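Local coordinates for protein Cow rumen GH26 endo-mannanase (Metagenome, PDB 6UEH) that probably hydrolyses internal beta-1,4-mannosidic linkages of mannans such as galactomannan, acting as a rumen endo-mannanase of glycoside hydrolase family 26, at residues I424-N429 with A443-F448; Q361-W366 with D381-D386. One frame throughout, in Å; residues are numbered along the deposited sequence.

Contact 1. Residues I424-N429 with A443-F448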
loop_
_atom_site.group_PDB
_atom_site.type_symbol
_atom_site.label_atom_id
_atom_site.label_comp_id
_atom_site.label_asym_id
_atom_site.label_seq_id
_atom_site.Cartn_x
_atom_site.Cartn_y
_atom_site.Cartn_z
ATOM N N ILE A 424 -6.250 2.657 -3.611
ATOM C CA ILE A 424 -5.198 2.056 -2.800
ATOM C C ILE A 424 -5.769 1.420 -1.545
ATOM O O ILE A 424 -6.628 2.003 -0.883
ATOM C CB ILE A 424 -4.150 3.096 -2.406
ATOM C CG1 ILE A 424 -3.668 3.825 -3.654
ATOM C CG2 ILE A 424 -2.982 2.445 -1.673
ATOM C CD1 ILE A 424 -2.587 4.757 -3.374
ATOM N N SER A 425 -5.282 0.229 -1.216
ATOM C CA SER A 425 -5.802 -0.510 -0.072
ATOM C C SER A 425 -4.712 -1.142 0.789
ATOM O O SER A 425 -3.549 -1.212 0.394
ATOM C CB SER A 425 -6.750 -1.601 -0.554
ATOM O OG SER A 425 -6.036 -2.585 -1.282
ATOM N N LEU A 426 -5.106 -1.599 1.973
ATOM C CA LEU A 426 -4.256 -2.449 2.792
ATOM C C LEU A 426 -4.609 -3.900 2.490
ATOM O O LEU A 426 -5.467 -4.490 3.149
ATOM C CB LEU A 426 -4.434 -2.141 4.281
ATOM C CG LEU A 426 -3.918 -0.782 4.761
ATOM C CD1 LEU A 426 -4.315 -0.533 6.209
ATOM C CD2 LEU A 426 -2.406 -0.696 4.591
ATOM N N ALA A 427 -3.961 -4.459 1.472
ATOM C CA ALA A 427 -4.270 -5.806 0.996
ATOM C C ALA A 427 -3.963 -6.864 2.050
ATOM O O ALA A 427 -4.627 -7.900 2.112
ATOM C CB ALA A 427 -3.505 -6.100 -0.286
ATOM N N GLU A 428 -2.936 -6.603 2.854
ATOM C CA GLU A 428 -2.591 -7.443 4.000
ATOM C C GLU A 428 -2.091 -6.572 5.142
ATOM O O GLU A 428 -1.526 -5.502 4.912
ATOM C CB GLU A 428 -1.508 -8.472 3.655
ATOM C CG GLU A 428 -1.869 -9.494 2.598
ATOM C CD GLU A 428 -0.782 -10.539 2.423
ATOM O OE1 GLU A 428 0.060 -10.676 3.335
ATOM O OE2 GLU A 428 -0.764 -11.219 1.378
ATOM N N ASN A 429 -2.284 -7.037 6.372
ATOM C CA ASN A 429 -1.688 -6.373 7.523
ATOM C C ASN A 429 -1.619 -7.279 8.744
ATOM O O ASN A 429 -2.277 -8.321 8.797
ATOM C CB ASN A 429 -2.455 -5.088 7.876
ATOM C CG ASN A 429 -3.964 -5.293 7.932
ATOM O OD1 ASN A 429 -4.691 -4.921 7.006
ATOM N ND2 ASN A 429 -4.442 -5.878 9.024
ATOM N N ALA A 443 -6.230 8.968 5.897
ATOM C CA ALA A 443 -5.563 7.827 5.288
ATOM C C ALA A 443 -6.624 6.945 4.640
ATOM O O ALA A 443 -7.160 6.035 5.271
ATOM C CB ALA A 443 -4.763 7.051 6.324
ATOM N N ALA A 444 -6.920 7.228 3.375
ATOM C CA ALA A 444 -8.113 6.699 2.720
ATOM C C ALA A 444 -7.938 5.305 2.119
ATOM O O ALA A 444 -8.479 5.030 1.045
ATOM C CB ALA A 444 -8.576 7.669 1.637
ATOM N N TRP A 445 -7.199 4.435 2.808
ATOM C CA TRP A 445 -7.084 3.032 2.407
ATOM C C TRP A 445 -8.463 2.464 2.092
ATOM O O TRP A 445 -9.381 2.587 2.904
ATOM C CB TRP A 445 -6.430 2.188 3.505
ATOM C CG TRP A 445 -5.086 2.661 3.980
ATOM C CD1 TRP A 445 -4.822 3.363 5.120
ATOM C CD2 TRP A 445 -3.820 2.440 3.343
ATOM N NE1 TRP A 445 -3.471 3.601 5.228
ATOM C CE2 TRP A 445 -2.834 3.044 4.150
ATOM C CE3 TRP A 445 -3.425 1.794 2.167
ATOM C CZ2 TRP A 445 -1.480 3.024 3.818
ATOM C CZ3 TRP A 445 -2.080 1.772 1.840
ATOM C CH2 TRP A 445 -1.124 2.384 2.661
ATOM N N LEU A 446 -8.608 1.856 0.918
ATOM C CA LEU A 446 -9.905 1.344 0.470
ATOM C C LEU A 446 -10.447 0.246 1.380
ATOM O O LEU A 446 -11.634 0.234 1.707
ATOM C CB LEU A 446 -9.807 0.813 -0.962
ATOM C CG LEU A 446 -11.049 0.091 -1.492
ATOM C CD1 LEU A 446 -12.265 1.017 -1.488
ATOM C CD2 LEU A 446 -10.793 -0.464 -2.886
ATOM N N TYR A 447 -9.581 -0.686 1.767
ATOM C CA TYR A 447 -9.976 -1.735 2.701
ATOM C C TYR A 447 -8.790 -2.211 3.536
ATOM O O TYR A 447 -7.644 -1.853 3.259
ATOM C CB TYR A 447 -10.632 -2.911 1.956
ATOM C CG TYR A 447 -9.725 -3.801 1.112
ATOM C CD1 TYR A 447 -9.074 -4.897 1.669
ATOM C CD2 TYR A 447 -9.572 -3.578 -0.251
ATOM C CE1 TYR A 447 -8.268 -5.726 0.900
ATOM C CE2 TYR A 447 -8.769 -4.404 -1.030
ATOM C CZ TYR A 447 -8.118 -5.475 -0.450
ATOM O OH TYR A 447 -7.321 -6.299 -1.221
ATOM N N PHE A 448 -9.076 -2.990 4.577
ATOM C CA PHE A 448 -8.025 -3.633 5.360
ATOM C C PHE A 448 -8.257 -5.137 5.383
ATOM O O PHE A 448 -9.361 -5.601 5.099
ATOM C CB PHE A 448 -7.954 -3.072 6.791
ATOM C CG PHE A 448 -9.216 -3.261 7.607
ATOM C CD1 PHE A 448 -9.524 -4.489 8.174
ATOM C CD2 PHE A 448 -10.062 -2.190 7.851
ATOM C CE1 PHE A 448 -10.672 -4.655 8.935
ATOM C CE2 PHE A 448 -11.205 -2.345 8.615
ATOM C CZ PHE A 448 -11.510 -3.578 9.159
HETATM O O HOH W 1 -6.408 -8.433 -0.103
#
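Leu426 lies across one face of the Trp445 indole, where strand 423-429 of the (beta/alpha)8 barrel meets the loop that follows helix 435-441. The leucine CD2 methyl sits 3.5 Å from the centroid of the six-membered ring of Trp445, only 6° off its normal, a CH-pi contact made squarely over the face. Behind it Leu426 CG rests on Trp445 CD2, near the fusion of the two rings. With Trp445 CG anti to its own carbonyl carbon (chi1 -55°), the indole runs beside the strand, so that Ser425 CA lies at its edge and Ile424 CG2 approaches CZ3 obliquely at 3.7 Å. From helix 408-417 Phe411 meets the indole edge-to-face, and Ala406 O accepts the NE1 hydrogen bond. Replacing Trp445 by an alanine would remove the indole, and is likely to open a gap beside Leu426 and Ile424 and leave Ala406 O without its NE1 donor.

Two backbone bonds tie the loop to the strand: Leu446 N gives a short one to Ile424 O (2.7 Å), and Leu426 N gives another to Tyr447 O (2.9 Å). Tyr447 lies on the Ser425 side of the strand, its ring receiving Ser425 CB over one face, 3.5 Å from Tyr447 CE2. The Tyr447 hydroxyl is hydrogen-bonded to Glu360. A water in the plane of the Tyr447 ring donates to Tyr447 OH at 2.6 Å and to Ala427 O at 2.9 Å, bridging loop and strand.

Contact 2. Residues Q361-W366 with D381-D386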
loop_
_atom_site.group_PDB
_atom_site.type_symbol
_atom_site.label_atom_id
_atom_site.label_comp_id
_atom_site.label_asym_id
_atom_site.label_seq_id
_atom_site.Cartn_x
_atom_site.Cartn_y
_atom_site.Cartn_z
ATOM N N GLN A 361 -2.355 -4.988 -7.813
ATOM C CA GLN A 361 -0.917 -5.189 -7.737
ATOM C C GLN A 361 -0.348 -4.523 -6.492
ATOM O O GLN A 361 -0.655 -3.364 -6.201
ATOM C CB GLN A 361 -0.230 -4.644 -8.990
ATOM C CG GLN A 361 1.272 -4.878 -9.017
ATOM C CD GLN A 361 1.903 -4.452 -10.326
ATOM O OE1 GLN A 361 1.791 -3.295 -10.738
ATOM N NE2 GLN A 361 2.563 -5.391 -10.995
ATOM N N ASN A 362 0.472 -5.263 -5.753
ATOM C CA ASN A 362 1.162 -4.698 -4.605
ATOM C C ASN A 362 2.244 -3.720 -5.040
ATOM O O ASN A 362 2.904 -3.917 -6.060
ATOM C CB ASN A 362 1.782 -5.803 -3.741
ATOM C CG ASN A 362 0.822 -6.341 -2.692
ATOM O OD1 ASN A 362 0.488 -7.523 -2.693
ATOM N ND2 ASN A 362 0.389 -5.477 -1.785
ATOM N N LEU A 363 2.403 -2.654 -4.272
ATOM C CA LEU A 363 3.555 -1.781 -4.405
ATOM C C LEU A 363 4.076 -1.490 -3.011
ATOM O O LEU A 363 3.328 -1.572 -2.034
ATOM C CB LEU A 363 3.199 -0.482 -5.135
ATOM C CG LEU A 363 2.931 -0.550 -6.641
ATOM C CD1 LEU A 363 2.458 0.798 -7.161
ATOM C CD2 LEU A 363 4.170 -1.001 -7.391
ATOM N N TYR A 364 5.359 -1.169 -2.913
ATOM C CA TYR A 364 5.913 -0.682 -1.660
ATOM C C TYR A 364 6.295 0.784 -1.815
ATOM O O TYR A 364 6.195 1.344 -2.904
ATOM C CB TYR A 364 7.109 -1.532 -1.231
ATOM C CG TYR A 364 6.697 -2.884 -0.697
ATOM C CD1 TYR A 364 6.364 -3.050 0.641
ATOM C CD2 TYR A 364 6.614 -3.989 -1.535
ATOM C CE1 TYR A 364 5.975 -4.283 1.133
ATOM C CE2 TYR A 364 6.229 -5.226 -1.052
ATOM C CZ TYR A 364 5.909 -5.367 0.282
ATOM O OH TYR A 364 5.522 -6.594 0.768
ATOM N N ALA A 365 6.715 1.409 -0.722
ATOM C CA ALA A 365 7.039 2.828 -0.747
ATOM C C ALA A 365 8.407 3.099 -0.133
ATOM O O ALA A 365 8.624 4.151 0.467
ATOM C CB ALA A 365 5.969 3.623 -0.020
ATOM N N TRP A 366 9.325 2.149 -0.288
ATOM C CA TRP A 366 10.661 2.275 0.289
ATOM C C TRP A 366 11.417 3.469 -0.286
ATOM O O TRP A 366 12.085 4.204 0.440
ATOM C CB TRP A 366 11.481 1.000 0.056
ATOM C CG TRP A 366 10.801 -0.270 0.465
ATOM C CD1 TRP A 366 10.576 -1.366 -0.318
ATOM C CD2 TRP A 366 10.261 -0.583 1.756
ATOM N NE1 TRP A 366 9.932 -2.340 0.403
ATOM C CE2 TRP A 366 9.725 -1.884 1.680
ATOM C CE3 TRP A 366 10.179 0.109 2.969
ATOM C CZ2 TRP A 366 9.116 -2.506 2.767
ATOM C CZ3 TRP A 366 9.572 -0.510 4.048
ATOM C CH2 TRP A 366 9.049 -1.804 3.939
ATOM N N ASP A 381 -5.684 -2.534 -11.850
ATOM C CA ASP A 381 -6.954 -1.900 -11.489
ATOM C C ASP A 381 -6.972 -1.368 -10.061
ATOM O O ASP A 381 -7.882 -0.633 -9.678
ATOM C CB ASP A 381 -8.109 -2.886 -11.661
ATOM C CG ASP A 381 -8.228 -3.405 -13.074
ATOM O OD1 ASP A 381 -8.079 -2.599 -14.016
ATOM O OD2 ASP A 381 -8.466 -4.619 -13.241
ATOM N N MET A 382 -5.978 -1.752 -9.270
ATOM C CA MET A 382 -5.953 -1.410 -7.853
ATOM C C MET A 382 -4.548 -1.603 -7.299
ATOM O O MET A 382 -3.836 -2.514 -7.715
ATOM C CB MET A 382 -6.958 -2.271 -7.078
ATOM C CG MET A 382 -7.048 -1.977 -5.586
ATOM S SD MET A 382 -8.180 -3.091 -4.716
ATOM C CE MET A 382 -9.707 -2.797 -5.611
ATOM N N ILE A 383 -4.152 -0.743 -6.367
ATOM C CA ILE A 383 -2.863 -0.882 -5.702
ATOM C C ILE A 383 -3.048 -1.407 -4.285
ATOM O O ILE A 383 -3.819 -0.853 -3.504
ATOM C CB ILE A 383 -2.096 0.455 -5.643
ATOM C CG1 ILE A 383 -1.913 1.031 -7.048
ATOM C CG2 ILE A 383 -0.747 0.263 -4.961
ATOM C CD1 ILE A 383 -1.108 0.148 -7.965
ATOM N N GLY A 384 -2.337 -2.479 -3.952
ATOM C CA GLY A 384 -2.393 -3.025 -2.611
ATOM C C GLY A 384 -1.123 -2.739 -1.837
ATOM O O GLY A 384 -0.036 -2.710 -2.408
ATOM N N TYR A 385 -1.259 -2.506 -0.536
ATOM C CA TYR A 385 -0.092 -2.385 0.327
ATOM C C TYR A 385 -0.203 -3.387 1.468
ATOM O O TYR A 385 -1.223 -3.447 2.154
ATOM C CB TYR A 385 0.063 -0.962 0.877
ATOM C CG TYR A 385 1.348 -0.790 1.657
ATOM C CD1 TYR A 385 2.570 -0.703 1.001
ATOM C CD2 TYR A 385 1.346 -0.742 3.045
ATOM C CE1 TYR A 385 3.752 -0.562 1.701
ATOM C CE2 TYR A 385 2.528 -0.601 3.758
ATOM C CZ TYR A 385 3.727 -0.513 3.076
ATOM O OH TYR A 385 4.909 -0.377 3.770
ATOM N N ASP A 386 0.841 -4.186 1.652
ATOM C CA ASP A 386 0.860 -5.167 2.726
ATOM C C ASP A 386 1.637 -4.614 3.912
ATOM O O ASP A 386 2.867 -4.536 3.886
ATOM C CB ASP A 386 1.454 -6.486 2.233
ATOM C CG ASP A 386 0.539 -7.195 1.250
ATOM O OD1 ASP A 386 -0.434 -6.571 0.775
ATOM O OD2 ASP A 386 0.785 -8.377 0.952
HETATM O O HOH W 2 2.964 -3.765 -0.546
HETATM O O HOH W 3 4.948 -6.671 3.363
HETATM O O HOH W 4 6.940 0.504 2.172
#
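Gln361 and Asn362 pair in parallel with Ile383 and Gly384 as neighbouring strands of the barrel. Gln361 N donates to Met382 O at 2.9 Å, Gln361 O receives Gly384 N, and Leu363 N reaches Gly384 O at 3.1 Å; past that bond segment 361-366 leaves the sheet as a loop.

Asn362 swings its amide forward and across toward strand 382-387, where ND2 gives a bond to Asp386 OD1 (2.9 Å) and a weak one to Gly384 O. The amide stands almost upright to the carboxylate (86° between planes), meeting OD1 from above. NH1 of Arg309 hydrogen-bonds Asn362 OD1 and makes a salt bridge to Asp386 OD2, so that the three side chains fix one another. This group lies at the C-terminal strand ends, which carry the active site in TIM-barrel enzymes, and an acetate ion is bound about 5 Å from the Asp386 side chain.

On the face that carries Ile383, Leu363 CD1 packs against Ile383 CD1 at 3.7 Å. Tyr385, its CG anti to the backbone N (chi1 -174°), brings CD1 to within 3.2 Å of Leu363 O, which lies at the ring edge. Where the two segments part, one water, held over the centre of the Tyr364 ring, links Leu363 O to Asp386 N.

Helix 408-417 packs on the side of Leu363 and Tyr385, Leu414 touching both, while strand 423-429 flanks strand 382-387 on the side away from strand 357-362.

Contact 2 closes before contact 1 opens, with helix 408-417 between them along the chain, and their centres lie 9 Å apart. Strand 382-387 joins them: it runs between strands 357-362 and 423-429, and Ser425 N and O probably bond to Ile383 O and Tyr385 N. The two contacts thus cover consecutive strands of the eight-stranded parallel barrel, and loop 443-448 lies against strand 423-429 and also reaches strand 169-174, where the backbones of Leu446 and Ile170 are hydrogen-bonded. Arg309 salt-bridges Asp386 of contact 2 and Glu428 of contact 1, uniting the C-terminal strand ends, the side on which TIM-barrel enzymes carry their active sites.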